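Local structure of CD180 antigen (Mus musculus, 3T6Q) at residues 96-101 with 122-127; 189-194 with 216-221; 491-496 with 516-521. The protein may cooperate with MD-1 and TLR4 in the innate response of B-cells to bacterial lipopolysaccharide, leading to NF-kappa-B activation. All blocks are in the same frame, centred on the assembly; numbering follows the deposited sequence.

Contact 1: 96-101 with 122-127; sequences MAETAL and FIPLHN
Pro124 fills the middle of this contact, and its ring is pressed against the chain from Met96 to Glu98. Pro124 CD lies 3.8 Å from Met96 CG, and the two side chains meet at a slant. Pro124 CG rests on the backbone, 3.5 Å from Ala97 O. Met96 reaches this place because CG is anti to the backbone N (chi1 173°) and the chain runs on extended. Met96 SD then packs on Ile123 CG2, while Met96 CB touches the Phe122 ring obliquely. A water accepts from Leu101 N and lies 3.0 Å from both Ala97 O and Pro124 O. At the other end Leu101 and Leu125 lie side by side and point the same way, with Leu101 CD1 3.9 Å from Leu125 CD2.

The Glu98 and His126 side is looser and more exposed. Glu98 O lies at the edge of the His126 ring, near its plane, 3.1 Å from His126 CE1. The Glu98 carboxylate is turned only 16° from the imidazole plane. One water bonds to His126 ND1 at 2.7 Å and only weakly to Glu98 OE2. Outside the two segments, Glu98 OE1 forms a salt bridge with a basic side chain on the chain of another protein. Between Glu98 O and Asn127 ND2 a further water makes the link. On the Met96 side another water accepts from Met96 N and donates to Phe122 O; it lies over the centre of one face of the Phe122 ring.

The type I turn from Ala97 to Ala100 belongs to LRR 3, and 122-127 belongs to LRR 4. Both lie in the connections between strands of a leucine-rich repeat solenoid. Met96 and Ala100 also pack on Ile72 of strand 71-72. Ile123 and Leu125 pack on Leu110 of strand 109-111.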
ATOM      1  N   MET A  96      -9.309 -13.090  -2.344  1.00 26.20           N
ATOM      2  CA  MET A  96     -10.753 -13.073  -2.393  1.00 24.45           C
ATOM      3  C   MET A  96     -11.162 -14.124  -3.430  1.00 24.10           C
ATOM      4  O   MET A  96     -10.706 -14.101  -4.593  1.00 24.70           O
ATOM      5  CB  MET A  96     -11.212 -11.663  -2.786  1.00 24.02           C
ATOM      6  CG  MET A  96     -12.704 -11.572  -3.035  1.00 27.84           C
ATOM      7  SD  MET A  96     -13.133  -9.833  -3.311  1.00 29.93           S
ATOM      8  CE  MET A  96     -14.903  -9.904  -3.102  1.00 30.63           C
ATOM      9  N   ALA A  97     -11.982 -15.066  -2.983  1.00 25.32           N
ATOM     10  CA  ALA A  97     -12.395 -16.198  -3.811  1.00 28.30           C
ATOM     11  C   ALA A  97     -13.228 -15.812  -5.031  1.00 27.15           C
ATOM     12  O   ALA A  97     -13.987 -14.831  -5.015  1.00 26.38           O
ATOM     13  CB  ALA A  97     -13.134 -17.201  -2.946  1.00 24.39           C
ATOM     14  N   GLU A  98     -13.070 -16.594  -6.089  1.00 26.87           N
ATOM     15  CA  GLU A  98     -13.854 -16.460  -7.331  1.00 30.08           C
ATOM     16  C   GLU A  98     -15.347 -16.286  -7.046  1.00 27.29           C
ATOM     17  O   GLU A  98     -15.988 -15.425  -7.653  1.00 28.30           O
ATOM     18  CB  GLU A  98     -13.639 -17.722  -8.173  1.00 32.14           C
ATOM     19  CG  GLU A  98     -13.075 -17.579  -9.569  1.00 46.44           C
ATOM     20  CD  GLU A  98     -12.266 -16.320  -9.831  1.00 45.47           C
ATOM     21  OE1 GLU A  98     -11.110 -16.172  -9.354  1.00 41.01           O
ATOM     22  OE2 GLU A  98     -12.791 -15.485 -10.588  1.00 47.74           O
ATOM     23  N   THR A  99     -15.892 -17.098  -6.130  1.00 28.47           N
ATOM     24  CA  THR A  99     -17.338 -17.119  -5.825  1.00 24.96           C
ATOM     25  C   THR A  99     -17.759 -16.252  -4.619  1.00 25.45           C
ATOM     26  O   THR A  99     -18.900 -16.337  -4.143  1.00 22.76           O
ATOM     27  CB  THR A  99     -17.851 -18.573  -5.601  1.00 28.77           C
ATOM     28  OG1 THR A  99     -17.321 -19.100  -4.373  1.00 28.44           O
ATOM     29  CG2 THR A  99     -17.445 -19.464  -6.735  1.00 27.24           C
ATOM     30  N   ALA A 100     -16.842 -15.427  -4.104  1.00 22.97           N
ATOM     31  CA  ALA A 100     -17.137 -14.657  -2.901  1.00 24.17           C
ATOM     32  C   ALA A 100     -18.358 -13.776  -3.115  1.00 24.11           C
ATOM     33  O   ALA A 100     -19.212 -13.652  -2.216  1.00 23.65           O
ATOM     34  CB  ALA A 100     -15.932 -13.800  -2.492  1.00 25.32           C
ATOM     35  N   LEU A 101     -18.476 -13.211  -4.324  1.00 23.03           N
ATOM     36  CA  LEU A 101     -19.609 -12.323  -4.646  1.00 26.32           C
ATOM     37  C   LEU A 101     -20.699 -12.985  -5.516  1.00 28.54           C
ATOM     38  O   LEU A 101     -21.372 -12.299  -6.294  1.00 30.34           O
ATOM     39  CB  LEU A 101     -19.083 -11.060  -5.356  1.00 24.58           C
ATOM     40  CG  LEU A 101     -18.259 -10.075  -4.515  1.00 25.18           C
ATOM     41  CD1 LEU A 101     -17.568  -9.058  -5.426  1.00 23.75           C
ATOM     42  CD2 LEU A 101     -19.197  -9.388  -3.529  1.00 26.51           C
ATOM     43  N   PHE A 122      -7.843  -8.478  -8.664  1.00 26.39           N
ATOM     44  CA  PHE A 122      -7.953  -9.032  -7.289  1.00 24.06           C
ATOM     45  C   PHE A 122      -9.429  -9.283  -6.943  1.00 26.41           C
ATOM     46  O   PHE A 122      -9.736 -10.106  -6.102  1.00 23.86           O
ATOM     47  CB  PHE A 122      -7.357  -8.036  -6.268  1.00 22.83           C
ATOM     48  CG  PHE A 122      -7.271  -8.579  -4.864  1.00 21.48           C
ATOM     49  CD1 PHE A 122      -8.341  -8.454  -3.980  1.00 19.85           C
ATOM     50  CD2 PHE A 122      -6.113  -9.232  -4.433  1.00 22.73           C
ATOM     51  CE1 PHE A 122      -8.276  -8.931  -2.693  1.00 23.89           C
ATOM     52  CE2 PHE A 122      -6.045  -9.714  -3.139  1.00 20.73           C
ATOM     53  CZ  PHE A 122      -7.118  -9.571  -2.263  1.00 22.11           C
ATOM     54  N   ILE A 123     -10.334  -8.496  -7.532  1.00 23.56           N
ATOM     55  CA  ILE A 123     -11.739  -8.542  -7.157  1.00 24.06           C
ATOM     56  C   ILE A 123     -12.500  -9.297  -8.268  1.00 26.08           C
ATOM     57  O   ILE A 123     -12.621  -8.783  -9.397  1.00 23.98           O
ATOM     58  CB  ILE A 123     -12.334  -7.130  -6.981  1.00 25.43           C
ATOM     59  CG1 ILE A 123     -11.365  -6.235  -6.153  1.00 21.39           C
ATOM     60  CG2 ILE A 123     -13.701  -7.225  -6.332  1.00 20.91           C
ATOM     61  CD1 ILE A 123     -11.732  -4.758  -6.192  1.00 23.87           C
ATOM     62  N   PRO A 124     -12.944 -10.531  -7.972  1.00 25.30           N
ATOM     63  CA  PRO A 124     -13.644 -11.292  -9.038  1.00 27.44           C
ATOM     64  C   PRO A 124     -15.053 -10.763  -9.174  1.00 23.37           C
ATOM     65  O   PRO A 124     -15.896 -10.990  -8.306  1.00 26.05           O
ATOM     66  CB  PRO A 124     -13.618 -12.750  -8.531  1.00 27.32           C
ATOM     67  CG  PRO A 124     -12.549 -12.790  -7.472  1.00 26.45           C
ATOM     68  CD  PRO A 124     -12.568 -11.407  -6.833  1.00 25.10           C
ATOM     69  N   LEU A 125     -15.280  -9.958 -10.211  1.00 25.66           N
ATOM     70  CA  LEU A 125     -16.573  -9.256 -10.342  1.00 25.03           C
ATOM     71  C   LEU A 125     -17.485  -9.793 -11.466  1.00 31.41           C
ATOM     72  O   LEU A 125     -18.448  -9.135 -11.808  1.00 28.29           O
ATOM     73  CB  LEU A 125     -16.356  -7.769 -10.579  1.00 26.24           C
ATOM     74  CG  LEU A 125     -15.886  -6.986  -9.351  1.00 27.98           C
ATOM     75  CD1 LEU A 125     -15.148  -5.733  -9.797  1.00 29.82           C
ATOM     76  CD2 LEU A 125     -17.047  -6.669  -8.433  1.00 24.85           C
ATOM     77  N   HIS A 126     -17.162 -10.950 -12.033  1.00 26.68           N
ATOM     78  CA  HIS A 126     -17.938 -11.536 -13.147  1.00 31.94           C
ATOM     79  C   HIS A 126     -19.427 -11.763 -12.860  1.00 31.80           C
ATOM     80  O   HIS A 126     -20.229 -11.827 -13.785  1.00 38.79           O
ATOM     81  CB  HIS A 126     -17.271 -12.825 -13.589  1.00 33.05           C
ATOM     82  CG  HIS A 126     -17.125 -13.825 -12.474  1.00 37.00           C
ATOM     83  ND1 HIS A 126     -16.073 -13.813 -11.620  1.00 35.33           N
ATOM     84  CD2 HIS A 126     -17.964 -14.843 -12.051  1.00 31.89           C
ATOM     85  CE1 HIS A 126     -16.227 -14.794 -10.716  1.00 37.74           C
ATOM     86  NE2 HIS A 126     -17.381 -15.431 -10.984  1.00 36.78           N
ATOM     87  N   ASN A 127     -19.816 -11.861 -11.592  1.00 27.42           N
ATOM     88  CA  ASN A 127     -21.231 -11.984 -11.204  1.00 30.56           C
ATOM     89  C   ASN A 127     -21.988 -10.644 -11.027  1.00 31.90           C
ATOM     90  O   ASN A 127     -23.185 -10.649 -10.724  1.00 30.95           O
ATOM     91  CB  ASN A 127     -21.382 -12.779  -9.897  1.00 30.71           C
ATOM     92  CG  ASN A 127     -21.294 -14.270 -10.098  1.00 43.83           C
ATOM     93  OD1 ASN A 127     -21.919 -14.811 -11.007  1.00 41.86           O
ATOM     94  ND2 ASN A 127     -20.517 -14.955  -9.245  1.00 39.44           N
TER
HETATM   95  O   HOH W   1      -8.114 -11.892  -4.832  1.00 24.88           O
HETATM   96  O   HOH W   2     -15.974 -12.690  -5.890  1.00 24.42           O
HETATM   97  O   HOH W   3     -13.663 -12.885 -12.460  1.00 32.21           O
HETATM   98  O   HOH W   4     -18.592 -14.165  -7.587  1.00 33.37           O

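Contact 2: 189-194 with 216-221; sequences NDIAGI and LVIFKG
Ile194 holds CG1 anti to its carbonyl carbon (chi1 -64°) and continues extended to CD1, which carries the side chain over the helix 215-221. Ile218 bends at its second torsion (chi2 -56°), and this turns its CD1 back to the loop. Ile194 covers Gly221 closely. Its CB lies 3.7 Å from Gly221 CA, and its CG2 is 3.6 Å from Gly221 O. Ile194 CD1 also stands 3.9 Å from Gly221 CA, on the side where a beta carbon would point. The bare glycine thus lets the isoleucine lie against the helix backbone.

Ile218 CD1 meets Ile191 CB at 3.9 Å, and the two side chains cross at about a right angle. Val217 faces the backbone of Ala192 and Gly193, between Ile191 and Ile194. Both of its methyls reach Ala192 O, and Val217 CG1 lies 4.0 Å from Gly193 CA. The direct contact is therefore mainly apolar.

Phe209 receives both Ile191 and Ile218. Ala192 packs on His166 of the second subunit, another copy of this protein. Gly193 bonds through its backbone to Leu168, in the short parallel pair of strands 167-168 and 193-194. The arrangement is that of successive turns in a leucine-rich repeat solenoid; here the later turn carries a short helix, which packs on the extended segment of the turn before it.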
ATOM      1  N   ASN A 189      -3.311  11.042  -8.623  1.00 20.69           N
ATOM      2  CA  ASN A 189      -2.465  10.197  -9.459  1.00 23.19           C
ATOM      3  C   ASN A 189      -1.641  11.114 -10.363  1.00 28.06           C
ATOM      4  O   ASN A 189      -2.188  11.940 -11.098  1.00 29.17           O
ATOM      5  CB  ASN A 189      -3.332   9.289 -10.361  1.00 21.38           C
ATOM      6  CG  ASN A 189      -4.017   8.165  -9.573  1.00 21.55           C
ATOM      7  OD1 ASN A 189      -3.450   7.081  -9.417  1.00 20.61           O
ATOM      8  ND2 ASN A 189      -5.182   8.441  -9.025  1.00 20.01           N
ATOM      9  N   ASP A 190      -0.342  10.928 -10.375  1.00 25.12           N
ATOM     10  CA  ASP A 190       0.487  11.823 -11.153  1.00 29.46           C
ATOM     11  C   ASP A 190       0.594  11.328 -12.602  1.00 26.47           C
ATOM     12  O   ASP A 190       1.441  10.501 -12.936  1.00 26.77           O
ATOM     13  CB  ASP A 190       1.857  12.021 -10.509  1.00 38.11           C
ATOM     14  CG  ASP A 190       2.640  13.159 -11.162  1.00 36.06           C
ATOM     15  OD1 ASP A 190       2.011  14.140 -11.682  1.00 39.30           O
ATOM     16  OD2 ASP A 190       3.875  13.053 -11.151  1.00 44.68           O
ATOM     17  N   ILE A 191      -0.289  11.849 -13.452  1.00 26.18           N
ATOM     18  CA  ILE A 191      -0.330  11.442 -14.844  1.00 26.09           C
ATOM     19  C   ILE A 191       0.793  12.147 -15.588  1.00 27.73           C
ATOM     20  O   ILE A 191       0.825  13.358 -15.653  1.00 29.05           O
ATOM     21  CB  ILE A 191      -1.685  11.756 -15.525  1.00 29.70           C
ATOM     22  CG1 ILE A 191      -2.847  11.254 -14.672  1.00 27.69           C
ATOM     23  CG2 ILE A 191      -1.741  11.158 -16.934  1.00 29.67           C
ATOM     24  CD1 ILE A 191      -3.050   9.754 -14.675  1.00 28.88           C
ATOM     25  N   ALA A 192       1.739  11.360 -16.097  1.00 27.33           N
ATOM     26  CA  ALA A 192       2.861  11.887 -16.874  1.00 30.21           C
ATOM     27  C   ALA A 192       2.688  11.742 -18.382  1.00 28.27           C
ATOM     28  O   ALA A 192       3.366  12.426 -19.119  1.00 27.20           O
ATOM     29  CB  ALA A 192       4.189  11.282 -16.419  1.00 38.25           C
ATOM     30  N   GLY A 193       1.753  10.916 -18.847  1.00 26.19           N
ATOM     31  CA  GLY A 193       1.516  10.820 -20.300  1.00 24.26           C
ATOM     32  C   GLY A 193       0.155  10.250 -20.594  1.00 24.29           C
ATOM     33  O   GLY A 193      -0.392   9.491 -19.805  1.00 24.20           O
ATOM     34  N   ILE A 194      -0.393  10.616 -21.746  1.00 23.23           N
ATOM     35  CA  ILE A 194      -1.647  10.075 -22.256  1.00 23.40           C
ATOM     36  C   ILE A 194      -1.380   9.740 -23.742  1.00 27.27           C
ATOM     37  O   ILE A 194      -0.814  10.551 -24.489  1.00 27.41           O
ATOM     38  CB  ILE A 194      -2.803  11.105 -22.133  1.00 24.07           C
ATOM     39  CG1 ILE A 194      -3.079  11.412 -20.631  1.00 25.62           C
ATOM     40  CG2 ILE A 194      -4.085  10.564 -22.789  1.00 20.20           C
ATOM     41  CD1 ILE A 194      -4.141  12.473 -20.403  1.00 25.61           C
ATOM     42  N   LEU A 216      -0.262  20.709 -18.900  1.00 24.90           N
ATOM     43  CA  LEU A 216      -0.055  20.740 -20.364  1.00 28.87           C
ATOM     44  C   LEU A 216      -0.354  19.350 -20.929  1.00 28.23           C
ATOM     45  O   LEU A 216      -1.098  19.227 -21.914  1.00 34.38           O
ATOM     46  CB  LEU A 216       1.386  21.149 -20.691  1.00 35.16           C
ATOM     47  CG  LEU A 216       1.845  21.969 -21.910  1.00 42.60           C
ATOM     48  CD1 LEU A 216       3.308  21.637 -22.193  1.00 40.39           C
ATOM     49  CD2 LEU A 216       1.024  21.664 -23.121  1.00 44.69           C
ATOM     50  N   VAL A 217       0.184  18.312 -20.272  1.00 26.37           N
ATOM     51  CA  VAL A 217       0.006  16.910 -20.645  1.00 29.74           C
ATOM     52  C   VAL A 217      -1.454  16.499 -20.642  1.00 27.88           C
ATOM     53  O   VAL A 217      -1.886  15.798 -21.562  1.00 26.79           O
ATOM     54  CB  VAL A 217       0.833  15.946 -19.738  1.00 30.38           C
ATOM     55  CG1 VAL A 217       0.239  14.540 -19.681  1.00 29.84           C
ATOM     56  CG2 VAL A 217       2.270  15.893 -20.201  1.00 35.29           C
ATOM     57  N   ILE A 218      -2.202  16.942 -19.621  1.00 22.53           N
ATOM     58  CA  ILE A 218      -3.609  16.594 -19.490  1.00 21.32           C
ATOM     59  C   ILE A 218      -4.437  17.206 -20.641  1.00 23.65           C
ATOM     60  O   ILE A 218      -5.228  16.510 -21.290  1.00 23.89           O
ATOM     61  CB  ILE A 218      -4.221  17.084 -18.119  1.00 19.97           C
ATOM     62  CG1 ILE A 218      -3.529  16.456 -16.902  1.00 24.84           C
ATOM     63  CG2 ILE A 218      -5.713  16.794 -18.043  1.00 20.80           C
ATOM     64  CD1 ILE A 218      -3.478  14.935 -16.844  1.00 25.65           C
ATOM     65  N   PHE A 219      -4.323  18.519 -20.833  1.00 22.80           N
ATOM     66  CA  PHE A 219      -5.088  19.182 -21.899  1.00 24.68           C
ATOM     67  C   PHE A 219      -4.767  18.579 -23.273  1.00 23.34           C
ATOM     68  O   PHE A 219      -5.669  18.278 -24.046  1.00 24.25           O
ATOM     69  CB  PHE A 219      -4.858  20.702 -21.903  1.00 25.48           C
ATOM     70  CG  PHE A 219      -5.493  21.424 -20.713  1.00 22.60           C
ATOM     71  CD1 PHE A 219      -6.863  21.467 -20.558  1.00 26.45           C
ATOM     72  CD2 PHE A 219      -4.685  22.038 -19.753  1.00 24.69           C
ATOM     73  CE1 PHE A 219      -7.443  22.108 -19.458  1.00 24.11           C
ATOM     74  CE2 PHE A 219      -5.244  22.676 -18.658  1.00 20.48           C
ATOM     75  CZ  PHE A 219      -6.623  22.726 -18.526  1.00 22.67           C
ATOM     76  N   LYS A 220      -3.488  18.392 -23.568  1.00 24.27           N
ATOM     77  CA  LYS A 220      -3.126  17.749 -24.823  1.00 28.32           C
ATOM     78  C   LYS A 220      -3.698  16.314 -24.960  1.00 28.09           C
ATOM     79  O   LYS A 220      -4.276  15.951 -25.998  1.00 25.01           O
ATOM     80  CB  LYS A 220      -1.610  17.811 -25.018  1.00 29.42           C
ATOM     81  CG  LYS A 220      -1.087  17.054 -26.237  1.00 36.95           C
ATOM     82  CD  LYS A 220       0.441  17.077 -26.216  1.00 34.64           C
ATOM     83  CE  LYS A 220       0.954  18.515 -26.160  1.00 44.29           C
ATOM     84  NZ  LYS A 220       2.428  18.575 -26.416  1.00 47.46           N
ATOM     85  N   GLY A 221      -3.590  15.524 -23.896  1.00 25.31           N
ATOM     86  CA  GLY A 221      -4.065  14.146 -23.887  1.00 23.79           C
ATOM     87  C   GLY A 221      -5.567  14.024 -24.015  1.00 23.57           C
ATOM     88  O   GLY A 221      -6.059  13.057 -24.561  1.00 22.32           O
TER

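Contact 3: 491-496 with 516-521; sequences IDQHAF and SIEALS
A water is gripped by three backbone groups. It donates to Ala519 O at 2.7 Å and to Gln493 O at 2.8 Å, and it accepts from Phe496 N. It thus ties the two segments together. Gln493 O has a second approach, a nearly straight CA-H...O contact from Ala519 CA (3.5 Å, 171° at the hydrogen).

Ala519 is the centre of the packing. Its CB touches both Ile491 CG2, at 3.7 Å, and Phe496 CD2, at 3.9 Å. Ala519 O lies at the edge of the Phe496 ring, near its plane. These are convex-side turns of neighbouring leucine-rich repeats, LRR 17 and LRR 18. The first is a type I turn from Asp492 to Ala495, reinforced by an Asx turn in which His494 N bonds to Asp492 OD2. The second holds a 3-10 segment, through Ala519.

Gln493 and Glu518 run side by side and point the same way, and Gln493 CB meets Glu518 CG at 3.5 Å. The Glu518 side of this packing is less certain, because that side chain has two conformers. Phe496 also packs on Ile466 of strand 465-466, and Glu518 on Ile545 of helix 543-547.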
ATOM      1  N   ILE A 491     -43.714  37.919  24.945  1.00 23.94           N
ATOM      2  CA  ILE A 491     -44.290  38.233  23.647  1.00 23.55           C
ATOM      3  C   ILE A 491     -45.729  38.607  23.940  1.00 24.14           C
ATOM      4  O   ILE A 491     -46.479  37.815  24.520  1.00 27.14           O
ATOM      5  CB  ILE A 491     -44.217  37.004  22.676  1.00 24.36           C
ATOM      6  CG1 ILE A 491     -42.763  36.498  22.542  1.00 22.69           C
ATOM      7  CG2 ILE A 491     -44.830  37.346  21.299  1.00 24.25           C
ATOM      8  CD1 ILE A 491     -42.606  35.349  21.573  1.00 22.60           C
ATOM      9  N   ASP A 492     -46.106  39.831  23.598  1.00 24.42           N
ATOM     10  CA  ASP A 492     -47.482  40.254  23.725  1.00 26.60           C
ATOM     11  C   ASP A 492     -48.428  39.285  23.007  1.00 27.73           C
ATOM     12  O   ASP A 492     -48.100  38.795  21.925  1.00 27.52           O
ATOM     13  CB  ASP A 492     -47.620  41.676  23.147  1.00 28.20           C
ATOM     14  CG  ASP A 492     -48.953  42.304  23.499  1.00 31.87           C
ATOM     15  OD1 ASP A 492     -48.999  43.015  24.505  1.00 41.88           O
ATOM     16  OD2 ASP A 492     -49.951  42.046  22.801  1.00 29.71           O
ATOM     17  N   GLN A 493     -49.608  39.019  23.578  1.00 24.17           N
ATOM     18  CA  GLN A 493     -50.571  38.107  22.960  1.00 25.21           C
ATOM     19  C   GLN A 493     -51.030  38.489  21.552  1.00 28.71           C
ATOM     20  O   GLN A 493     -51.533  37.624  20.810  1.00 29.78           O
ATOM     21  CB  GLN A 493     -51.825  37.962  23.831  1.00 30.44           C
ATOM     22  CG  GLN A 493     -52.559  39.266  24.105  1.00 31.65           C
ATOM     23  CD  GLN A 493     -53.897  39.024  24.775  1.00 43.85           C
ATOM     24  OE1 GLN A 493     -54.621  38.074  24.443  1.00 42.80           O
ATOM     25  NE2 GLN A 493     -54.242  39.888  25.714  1.00 42.40           N
ATOM     26  N   HIS A 494     -50.908  39.774  21.216  1.00 26.82           N
ATOM     27  CA  HIS A 494     -51.322  40.284  19.914  1.00 30.73           C
ATOM     28  C   HIS A 494     -50.155  40.588  19.023  1.00 29.73           C
ATOM     29  O   HIS A 494     -50.347  41.179  17.969  1.00 29.35           O
ATOM     30  CB  HIS A 494     -52.246  41.524  20.054  1.00 29.88           C
ATOM     31  CG  HIS A 494     -53.568  41.210  20.703  1.00 39.89           C
ATOM     32  ND1 HIS A 494     -54.447  40.320  20.174  1.00 43.76           N
ATOM     33  CD2 HIS A 494     -54.131  41.657  21.899  1.00 41.05           C
ATOM     34  CE1 HIS A 494     -55.517  40.220  20.986  1.00 42.43           C
ATOM     35  NE2 HIS A 494     -55.321  41.036  22.038  1.00 45.57           N
ATOM     36  N   ALA A 495     -48.943  40.167  19.411  1.00 26.58           N
ATOM     37  CA  ALA A 495     -47.724  40.475  18.638  1.00 28.48           C
ATOM     38  C   ALA A 495     -47.679  39.948  17.192  1.00 25.96           C
ATOM     39  O   ALA A 495     -46.995  40.531  16.333  1.00 25.95           O
ATOM     40  CB  ALA A 495     -46.480  39.997  19.380  1.00 25.20           C
ATOM     41  N   PHE A 496     -48.350  38.835  16.951  1.00 22.30           N
ATOM     42  CA  PHE A 496     -48.239  38.115  15.681  1.00 25.46           C
ATOM     43  C   PHE A 496     -49.604  38.019  15.002  1.00 28.87           C
ATOM     44  O   PHE A 496     -49.752  37.251  14.046  1.00 26.49           O
ATOM     45  CB  PHE A 496     -47.751  36.684  15.911  1.00 23.31           C
ATOM     46  CG  PHE A 496     -46.374  36.568  16.530  1.00 21.83           C
ATOM     47  CD1 PHE A 496     -45.363  37.500  16.265  1.00 25.00           C
ATOM     48  CD2 PHE A 496     -46.089  35.480  17.349  1.00 22.52           C
ATOM     49  CE1 PHE A 496     -44.087  37.346  16.818  1.00 24.08           C
ATOM     50  CE2 PHE A 496     -44.815  35.310  17.890  1.00 24.10           C
ATOM     51  CZ  PHE A 496     -43.822  36.245  17.621  1.00 22.63           C
ATOM     52  N   SER A 516     -46.503  33.167  26.626  1.00 25.04           N
ATOM     53  CA  SER A 516     -46.059  33.351  25.232  1.00 26.70           C
ATOM     54  C   SER A 516     -46.891  32.564  24.196  1.00 25.43           C
ATOM     55  O   SER A 516     -47.041  33.006  23.057  1.00 26.62           O
ATOM     56  CB  SER A 516     -44.579  32.956  25.095  1.00 30.19           C
ATOM     57  OG  SER A 516     -44.380  31.540  25.275  1.00 29.70           O
ATOM     58  N   ILE A 517     -47.433  31.412  24.602  1.00 21.27           N
ATOM     59  CA  ILE A 517     -48.274  30.550  23.755  1.00 22.85           C
ATOM     60  C   ILE A 517     -49.517  31.312  23.227  1.00 23.77           C
ATOM     61  O   ILE A 517     -49.982  31.051  22.104  1.00 23.21           O
ATOM     62  CB  ILE A 517     -48.627  29.231  24.510  1.00 23.80           C
ATOM     63  CG1 ILE A 517     -47.341  28.403  24.709  1.00 24.40           C
ATOM     64  CG2 ILE A 517     -49.765  28.461  23.794  1.00 21.94           C
ATOM     65  CD1 ILE A 517     -47.408  27.273  25.727  1.00 26.81           C
ATOM     66  N   GLU A 518     -50.002  32.279  24.002  0.50 23.39           N
ATOM     67  CA  GLU A 518     -51.144  33.142  23.594  0.50 25.85           C
ATOM     68  C   GLU A 518     -50.933  33.962  22.308  0.50 26.83           C
ATOM     69  O   GLU A 518     -51.897  34.401  21.677  0.50 24.82           O
ATOM     70  CB  GLU A 518     -51.557  34.082  24.740  0.50 26.02           C
ATOM     71  CG  GLU A 518     -52.941  34.701  24.580  0.50 31.74           C
ATOM     72  CD  GLU A 518     -54.090  33.699  24.625  0.50 32.89           C
ATOM     73  OE1 GLU A 518     -55.128  33.977  23.993  0.50 35.65           O
ATOM     74  OE2 GLU A 518     -53.986  32.653  25.306  0.50 35.68           O
ATOM     75  N   ALA A 519     -49.676  34.179  21.939  1.00 25.43           N
ATOM     76  CA  ALA A 519     -49.320  34.883  20.709  1.00 26.35           C
ATOM     77  C   ALA A 519     -49.575  34.034  19.446  1.00 25.88           C
ATOM     78  O   ALA A 519     -49.601  34.585  18.348  1.00 28.61           O
ATOM     79  CB  ALA A 519     -47.845  35.287  20.771  1.00 22.71           C
ATOM     80  N   LEU A 520     -49.748  32.713  19.614  1.00 24.02           N
ATOM     81  CA  LEU A 520     -50.034  31.773  18.521  1.00 24.15           C
ATOM     82  C   LEU A 520     -51.509  31.374  18.469  1.00 24.55           C
ATOM     83  O   LEU A 520     -51.855  30.426  17.770  1.00 22.70           O
ATOM     84  CB  LEU A 520     -49.156  30.516  18.652  1.00 25.10           C
ATOM     85  CG  LEU A 520     -47.721  31.046  18.830  1.00 27.17           C
ATOM     86  CD1 LEU A 520     -46.848  30.349  19.844  1.00 28.30           C
ATOM     87  CD2 LEU A 520     -47.084  31.323  17.476  1.00 24.00           C
ATOM     88  N   SER A 521     -52.366  32.078  19.220  1.00 24.13           N
ATOM     89  CA  SER A 521     -53.751  31.643  19.398  1.00 28.65           C
ATOM     90  C   SER A 521     -54.566  31.569  18.100  1.00 30.85           C
ATOM     91  O   SER A 521     -55.426  30.718  17.981  1.00 29.85           O
ATOM     92  CB  SER A 521     -54.507  32.507  20.415  1.00 28.76           C
ATOM     93  OG  SER A 521     -54.734  33.815  19.900  1.00 32.41           O
TER
HETATM   94  O   HOH W   5     -50.120  37.285  18.376  1.00 25.97           O
HETATM   95  O   HOH W   6     -53.197  36.145  18.134  1.00 32.81           O

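The contacts follow one another along the chain, each closing before the next opens. All three join successive turns of the leucine-rich repeat solenoid on its outer side. Contact 1 joins LRR 3 to LRR 4, contact 2 joins LRR 7 to the next turn, and contact 3 joins LRR 17 to LRR 18. Contacts 1 and 2 have centres about 32 Å apart. Each is about 66 Å from contact 3, between centres, across the chain's centre. Such repeat-to-repeat packing, at distant places, helps build the curved body. Contacts 1 and 2 also lie where other chains approach: another protein at contact 1, the second subunit at 189-194.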